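Local coordinates for L-lysine 6-oxidase (Marinomonas mediterranea, PDB 3WEU), which oxidises the epsilon-amino group of L-lysine with a cysteine tryptophylquinone cofactor, releasing ammonium and the hydrogen peroxide that makes it antibacterial, at residues 2-14 with 238-250. Numbering follows the deposited sequence.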
ATOM      1  N   ALA A   2     -55.035 -24.869   3.106  1.00 39.99           N
ATOM      2  CA  ALA A   2     -53.846 -24.004   3.071  1.00 35.18           C
ATOM      3  C   ALA A   2     -52.688 -24.857   2.457  1.00 31.70           C
ATOM      4  O   ALA A   2     -52.633 -26.065   2.671  1.00 30.36           O
ATOM      5  CB  ALA A   2     -53.527 -23.541   4.466  1.00 40.14           C
ATOM      6  N   LEU A   3     -51.813 -24.256   1.655  1.00 26.36           N
ATOM      7  CA  LEU A   3     -50.667 -25.021   1.084  1.00 24.23           C
ATOM      8  C   LEU A   3     -49.439 -24.805   1.978  1.00 23.55           C
ATOM      9  O   LEU A   3     -49.420 -23.835   2.677  1.00 21.02           O
ATOM     10  CB  LEU A   3     -50.338 -24.427  -0.215  1.00 24.70           C
ATOM     11  CG  LEU A   3     -51.405 -24.415  -1.268  1.00 28.19           C
ATOM     12  CD1 LEU A   3     -50.858 -23.627  -2.439  1.00 29.88           C
ATOM     13  CD2 LEU A   3     -51.743 -25.832  -1.652  1.00 31.14           C
ATOM     14  N   SER A   4     -48.388 -25.626   1.910  1.00 20.94           N
ATOM     15  CA  SER A   4     -47.148 -25.231   2.576  1.00 21.71           C
ATOM     16  C   SER A   4     -46.045 -25.518   1.586  1.00 21.07           C
ATOM     17  O   SER A   4     -46.153 -26.401   0.754  1.00 20.75           O
ATOM     18  CB  SER A   4     -47.020 -25.981   3.905  1.00 24.80           C
ATOM     19  OG  SER A   4     -46.843 -27.292   3.544  1.00 27.22           O
ATOM     20  N   VAL A   5     -45.029 -24.686   1.614  1.00 20.17           N
ATOM     21  CA  VAL A   5     -43.841 -24.860   0.789  1.00 21.39           C
ATOM     22  C   VAL A   5     -42.697 -25.324   1.700  1.00 20.89           C
ATOM     23  O   VAL A   5     -42.554 -24.863   2.843  1.00 19.36           O
ATOM     24  CB  VAL A   5     -43.492 -23.537   0.140  1.00 21.70           C
ATOM     25  CG1 VAL A   5     -42.128 -23.544  -0.562  1.00 20.29           C
ATOM     26  CG2 VAL A   5     -44.617 -23.090  -0.794  1.00 22.61           C
ATOM     27  N   HIS A   6     -41.968 -26.303   1.225  1.00 17.64           N
ATOM     28  CA  HIS A   6     -40.775 -26.762   1.930  1.00 18.73           C
ATOM     29  C   HIS A   6     -39.590 -26.877   0.970  1.00 17.85           C
ATOM     30  O   HIS A   6     -39.757 -27.299  -0.198  1.00 20.41           O
ATOM     31  CB  HIS A   6     -41.013 -28.072   2.621  1.00 18.53           C
ATOM     32  CG  HIS A   6     -42.082 -28.010   3.653  1.00 20.32           C
ATOM     33  ND1 HIS A   6     -41.892 -27.404   4.876  1.00 20.51           N
ATOM     34  CD2 HIS A   6     -43.362 -28.485   3.656  1.00 24.87           C
ATOM     35  CE1 HIS A   6     -43.026 -27.456   5.564  1.00 24.45           C
ATOM     36  NE2 HIS A   6     -43.921 -28.127   4.851  1.00 24.85           N
ATOM     37  N   PRO A   7     -38.387 -26.597   1.459  1.00 17.38           N
ATOM     38  CA  PRO A   7     -38.104 -26.158   2.852  1.00 17.40           C
ATOM     39  C   PRO A   7     -38.622 -24.708   3.132  1.00 18.91           C
ATOM     40  O   PRO A   7     -38.781 -23.900   2.236  1.00 18.42           O
ATOM     41  CB  PRO A   7     -36.564 -26.100   2.884  1.00 18.47           C
ATOM     42  CG  PRO A   7     -36.174 -25.786   1.477  1.00 17.58           C
ATOM     43  CD  PRO A   7     -37.158 -26.637   0.638  1.00 16.22           C
ATOM     44  N   SER A   8     -38.860 -24.398   4.392  1.00 17.68           N
ATOM     45  CA  SER A   8     -39.208 -23.012   4.790  1.00 18.15           C
ATOM     46  C   SER A   8     -38.080 -22.004   4.528  1.00 17.32           C
ATOM     47  O   SER A   8     -38.342 -20.802   4.206  1.00 17.89           O
ATOM     48  CB  SER A   8     -39.646 -23.028   6.261  1.00 19.48           C
ATOM     49  OG  SER A   8     -38.545 -23.289   7.087  1.00 17.91           O
ATOM     50  N   ILE A   9     -36.826 -22.433   4.653  1.00 15.16           N
ATOM     51  CA  ILE A   9     -35.717 -21.607   4.343  1.00 14.75           C
ATOM     52  C   ILE A   9     -34.787 -22.423   3.447  1.00 16.32           C
ATOM     53  O   ILE A   9     -34.106 -23.296   3.915  1.00 14.10           O
ATOM     54  CB  ILE A   9     -34.965 -21.095   5.594  1.00 15.17           C
ATOM     55  CG1 ILE A   9     -35.878 -20.255   6.509  1.00 17.43           C
ATOM     56  CG2 ILE A   9     -33.806 -20.226   5.148  1.00 15.47           C
ATOM     57  CD1 ILE A   9     -35.298 -19.900   7.901  1.00 19.47           C
ATOM     58  N   GLY A  10     -34.764 -22.123   2.154  1.00 16.59           N
ATOM     59  CA  GLY A  10     -33.905 -22.866   1.239  1.00 17.57           C
ATOM     60  C   GLY A  10     -32.458 -22.408   1.310  1.00 17.56           C
ATOM     61  O   GLY A  10     -32.166 -21.289   1.725  1.00 15.15           O
ATOM     62  N   VAL A  11     -31.554 -23.285   0.885  1.00 16.46           N
ATOM     63  CA  VAL A  11     -30.164 -22.980   0.895  1.00 15.72           C
ATOM     64  C   VAL A  11     -29.520 -23.387  -0.383  1.00 16.15           C
ATOM     65  O   VAL A  11     -29.577 -24.541  -0.725  1.00 17.11           O
ATOM     66  CB  VAL A  11     -29.474 -23.695   2.088  1.00 18.15           C
ATOM     67  CG1 VAL A  11     -27.947 -23.514   2.023  1.00 20.26           C
ATOM     68  CG2 VAL A  11     -30.062 -23.167   3.399  1.00 18.06           C
ATOM     69  N   ALA A  12     -28.902 -22.446  -1.073  1.00 14.52           N
ATOM     70  CA  ALA A  12     -28.129 -22.711  -2.263  1.00 16.04           C
ATOM     71  C   ALA A  12     -26.707 -22.265  -1.971  1.00 16.45           C
ATOM     72  O   ALA A  12     -26.460 -21.463  -1.029  1.00 14.99           O
ATOM     73  CB  ALA A  12     -28.672 -21.917  -3.443  1.00 18.51           C
ATOM     74  N   ARG A  13     -25.772 -22.718  -2.800  0.50 16.51           N
ATOM     75  CA  ARG A  13     -24.405 -22.323  -2.610  0.50 17.03           C
ATOM     76  C   ARG A  13     -23.746 -21.909  -3.893  0.50 16.46           C
ATOM     77  O   ARG A  13     -23.951 -22.507  -4.955  0.50 16.62           O
ATOM     78  CB  ARG A  13     -23.626 -23.414  -1.892  0.50 19.04           C
ATOM     79  CG  ARG A  13     -24.324 -23.811  -0.610  0.50 21.09           C
ATOM     80  CD  ARG A  13     -23.514 -24.701   0.308  0.50 23.24           C
ATOM     81  NE  ARG A  13     -23.017 -23.808   1.318  0.50 27.70           N
ATOM     82  CZ  ARG A  13     -23.551 -23.616   2.517  0.50 28.22           C
ATOM     83  NH1 ARG A  13     -24.586 -24.316   2.943  0.50 27.62           N
ATOM     84  NH2 ARG A  13     -22.998 -22.711   3.289  0.50 28.42           N
ATOM     85  N   LEU A  14     -22.938 -20.880  -3.771  1.00 14.81           N
ATOM     86  CA  LEU A  14     -22.241 -20.297  -4.888  1.00 15.27           C
ATOM     87  C   LEU A  14     -21.375 -21.303  -5.625  1.00 16.81           C
ATOM     88  O   LEU A  14     -20.793 -22.215  -5.016  1.00 15.85           O
ATOM     89  CB  LEU A  14     -21.279 -19.200  -4.361  1.00 16.53           C
ATOM     90  CG  LEU A  14     -21.857 -18.019  -3.646  1.00 15.86           C
ATOM     91  CD1 LEU A  14     -20.708 -17.127  -3.224  1.00 17.16           C
ATOM     92  CD2 LEU A  14     -22.872 -17.286  -4.561  1.00 17.94           C
ATOM     93  N   GLU A 238     -54.382 -20.924  -4.699  1.00 25.92           N
ATOM     94  CA  GLU A 238     -53.822 -20.697  -3.352  1.00 23.38           C
ATOM     95  C   GLU A 238     -52.385 -20.314  -3.452  1.00 24.47           C
ATOM     96  O   GLU A 238     -51.686 -20.685  -4.411  1.00 20.14           O
ATOM     97  CB  GLU A 238     -54.013 -21.936  -2.477  1.00 26.43           C
ATOM     98  CG  GLU A 238     -55.456 -22.177  -2.147  1.00 28.68           C
ATOM     99  CD  GLU A 238     -55.631 -23.438  -1.333  1.00 29.63           C
ATOM    100  OE1 GLU A 238     -55.442 -24.501  -1.892  1.00 29.18           O
ATOM    101  OE2 GLU A 238     -55.971 -23.329  -0.148  1.00 39.61           O
ATOM    102  N   THR A 239     -51.927 -19.562  -2.450  1.00 22.17           N
ATOM    103  CA  THR A 239     -50.588 -19.037  -2.439  1.00 26.74           C
ATOM    104  C   THR A 239     -49.928 -19.417  -1.108  1.00 27.30           C
ATOM    105  O   THR A 239     -50.591 -19.453  -0.064  1.00 26.87           O
ATOM    106  CB  THR A 239     -50.626 -17.519  -2.592  1.00 29.40           C
ATOM    107  OG1 THR A 239     -51.158 -17.199  -3.886  1.00 31.25           O
ATOM    108  CG2 THR A 239     -49.234 -16.922  -2.462  1.00 29.40           C
ATOM    109  N   SER A 240     -48.636 -19.714  -1.145  1.00 24.77           N
ATOM    110  CA  SER A 240     -47.919 -19.985   0.109  1.00 23.20           C
ATOM    111  C   SER A 240     -46.476 -19.523  -0.107  1.00 21.18           C
ATOM    112  O   SER A 240     -46.065 -19.242  -1.254  1.00 22.96           O
ATOM    113  CB  SER A 240     -48.086 -21.457   0.456  1.00 28.43           C
ATOM    114  OG  SER A 240     -47.232 -21.843   1.507  1.00 34.55           O
ATOM    115  N   THR A 241     -45.720 -19.336   0.976  1.00 18.97           N
ATOM    116  CA  THR A 241     -44.447 -18.608   0.881  1.00 19.73           C
ATOM    117  C   THR A 241     -43.345 -19.319   1.712  1.00 18.67           C
ATOM    118  O   THR A 241     -43.661 -20.146   2.618  1.00 19.83           O
ATOM    119  CB  THR A 241     -44.542 -17.181   1.402  1.00 21.05           C
ATOM    120  OG1 THR A 241     -45.083 -17.256   2.711  1.00 22.09           O
ATOM    121  CG2 THR A 241     -45.417 -16.297   0.498  1.00 22.73           C
ATOM    122  N   ALA A 242     -42.099 -18.946   1.404  1.00 16.76           N
ATOM    123  CA  ALA A 242     -40.912 -19.419   2.076  1.00 17.40           C
ATOM    124  C   ALA A 242     -39.859 -18.386   1.847  1.00 17.33           C
ATOM    125  O   ALA A 242     -40.156 -17.274   1.353  1.00 18.32           O
ATOM    126  CB  ALA A 242     -40.493 -20.798   1.494  1.00 18.38           C
ATOM    127  N   TRP A 243     -38.632 -18.702   2.253  1.00 16.29           N
ATOM    128  CA  TRP A 243     -37.493 -17.852   2.087  1.00 15.08           C
ATOM    129  C   TRP A 243     -36.385 -18.659   1.454  1.00 15.32           C
ATOM    130  O   TRP A 243     -36.417 -19.914   1.433  1.00 17.59           O
ATOM    131  CB  TRP A 243     -37.056 -17.254   3.431  1.00 17.83           C
ATOM    132  CG  TRP A 243     -36.424 -15.934   3.308  1.00 16.22           C
ATOM    133  CD1 TRP A 243     -35.112 -15.670   3.285  1.00 18.97           C
ATOM    134  CD2 TRP A 243     -37.085 -14.665   3.159  1.00 18.85           C
ATOM    135  NE1 TRP A 243     -34.883 -14.337   3.102  1.00 17.97           N
ATOM    136  CE2 TRP A 243     -36.091 -13.690   3.053  1.00 18.98           C
ATOM    137  CE3 TRP A 243     -38.409 -14.265   3.128  1.00 17.86           C
ATOM    138  CZ2 TRP A 243     -36.379 -12.319   2.934  1.00 17.69           C
ATOM    139  CZ3 TRP A 243     -38.704 -12.905   2.958  1.00 19.00           C
ATOM    140  CH2 TRP A 243     -37.705 -11.962   2.888  1.00 19.75           C
ATOM    141  N   MET A 244     -35.398 -17.944   0.955  1.00 16.58           N
ATOM    142  CA  MET A 244     -34.279 -18.533   0.286  1.00 17.84           C
ATOM    143  C   MET A 244     -32.992 -17.810   0.675  1.00 18.17           C
ATOM    144  O   MET A 244     -32.930 -16.576   0.625  1.00 15.55           O
ATOM    145  CB  MET A 244     -34.502 -18.441  -1.239  1.00 17.01           C
ATOM    146  CG  MET A 244     -33.337 -18.923  -2.059  1.00 17.33           C
ATOM    147  SD  MET A 244     -33.275 -20.694  -1.970  1.00 18.76           S
ATOM    148  CE  MET A 244     -31.630 -20.943  -2.487  1.00 19.17           C
ATOM    149  N   VAL A 245     -31.933 -18.573   0.951  1.00 15.64           N
ATOM    150  CA  VAL A 245     -30.653 -17.984   1.273  1.00 15.41           C
ATOM    151  C   VAL A 245     -29.556 -18.611   0.439  1.00 15.52           C
ATOM    152  O   VAL A 245     -29.495 -19.818   0.289  1.00 16.54           O
ATOM    153  CB  VAL A 245     -30.357 -18.206   2.766  1.00 16.09           C
ATOM    154  CG1 VAL A 245     -29.012 -17.602   3.135  1.00 15.19           C
ATOM    155  CG2 VAL A 245     -31.477 -17.570   3.583  1.00 17.06           C
ATOM    156  N   VAL A 246     -28.654 -17.791  -0.050  1.00 15.51           N
ATOM    157  CA  VAL A 246     -27.485 -18.248  -0.774  1.00 17.15           C
ATOM    158  C   VAL A 246     -26.224 -18.088   0.140  1.00 17.65           C
ATOM    159  O   VAL A 246     -26.020 -17.023   0.757  1.00 18.23           O
ATOM    160  CB  VAL A 246     -27.250 -17.505  -2.064  1.00 16.81           C
ATOM    161  CG1 VAL A 246     -26.042 -18.108  -2.776  1.00 16.82           C
ATOM    162  CG2 VAL A 246     -28.453 -17.607  -2.952  1.00 19.03           C
ATOM    163  N   GLY A 247     -25.493 -19.187   0.298  1.00 17.79           N
ATOM    164  CA  GLY A 247     -24.229 -19.174   0.988  1.00 15.89           C
ATOM    165  C   GLY A 247     -23.054 -19.445   0.104  1.00 16.94           C
ATOM    166  O   GLY A 247     -23.177 -19.961  -1.046  1.00 16.44           O
ATOM    167  N   SER A 248     -21.902 -19.247   0.675  1.00 15.90           N
ATOM    168  CA  SER A 248     -20.649 -19.606   0.016  1.00 15.89           C
ATOM    169  C   SER A 248     -20.507 -21.141   0.086  1.00 15.62           C
ATOM    170  O   SER A 248     -21.339 -21.817   0.707  1.00 16.06           O
ATOM    171  CB  SER A 248     -19.490 -18.878   0.678  1.00 18.32           C
ATOM    172  OG  SER A 248     -19.373 -19.190   2.056  1.00 17.77           O
ATOM    173  N   PRO A 249     -19.560 -21.734  -0.655  1.00 14.60           N
ATOM    174  CA  PRO A 249     -19.586 -23.191  -0.701  1.00 14.69           C
ATOM    175  C   PRO A 249     -19.442 -23.898   0.659  1.00 13.91           C
ATOM    176  O   PRO A 249     -18.804 -23.360   1.575  1.00 14.94           O
ATOM    177  CB  PRO A 249     -18.438 -23.536  -1.601  1.00 15.20           C
ATOM    178  CG  PRO A 249     -18.241 -22.307  -2.479  1.00 15.75           C
ATOM    179  CD  PRO A 249     -18.506 -21.186  -1.492  1.00 15.60           C
ATOM    180  N   ASP A 250     -20.070 -25.069   0.758  1.00 14.86           N
ATOM    181  CA  ASP A 250     -19.880 -25.954   1.915  1.00 14.92           C
ATOM    182  C   ASP A 250     -18.708 -26.853   1.561  1.00 15.02           C
ATOM    183  O   ASP A 250     -18.874 -27.883   0.787  1.00 14.55           O
ATOM    184  CB  ASP A 250     -21.138 -26.761   2.209  1.00 14.91           C
ATOM    185  CG  ASP A 250     -21.038 -27.609   3.477  1.00 14.50           C
ATOM    186  OD1 ASP A 250     -19.912 -27.748   4.044  1.00 14.51           O
ATOM    187  OD2 ASP A 250     -22.102 -28.129   3.891  1.00 15.06           O
TER
HETATM  188  O   HOH W   1     -55.510 -25.889   0.966  1.00 41.50           O
HETATM  189  O   HOH W   2     -52.243 -21.602   1.060  1.00 27.98           O
HETATM  190  O   HOH W   3     -45.336 -22.304   3.231  1.00 25.90           O
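Met244 folds its thioether end over the backbone of Gly10 and on to Ala12, where CE presses to 3.3 Å from Ala12 CB, tighter than an ordinary carbon contact. The bend at chi2 (74°) turns the chain along the sheet, laying SD beside the carbonyl of Gly10, which has no side chain to meet it. Residues 9-13 and 243-247 illustrate parallel pairing: Gly10 and Ala12 each use both backbone N and O toward the second strand, for example Gly10 N to Trp243 O (2.9 Å) and Ala12 O from Gly247 N (2.8 Å). On the other face, Ile9 CG2 and Val245 CG2 lie side by side at 3.9 Å.

Direct pairing gives way to water toward the N-terminus, beyond the cis peptide bond before Pro7. One water accepts from Leu3 N and donates to Thr239 O; another links Val5 N to Thr241 O and meets Ser240 OG at 2.6 Å. Carbon contacts continue alongside: Leu3 CD1 rests on Glu238 CB (3.6 Å), and Val5 CG1 touches Ala242 CB.

At the far end Arg13, in one of its two modelled conformers, bends at chi3 (101°) to bring NE to Ser248 O (2.7 Å), which lies at the edge of the guanidinium, in its plane; NH2 adds a weak bond to the same oxygen and a salt bridge to Glu452. Asp250 CB lies over one guanidinium face. The side chains of Leu14 and Val246 cross at about a right angle, CD2 of Leu14 meeting CG1 of Val246 at 3.7 Å.

This parallel pair, formed by strands distant in sequence, lies in the mixed sheet of the N-terminal region. Strand 58-66 runs antiparallel to 4-13, and 223-232 antiparallel to 237-247, while helix 433-439 packs against Pro7, Ile9 and Val11.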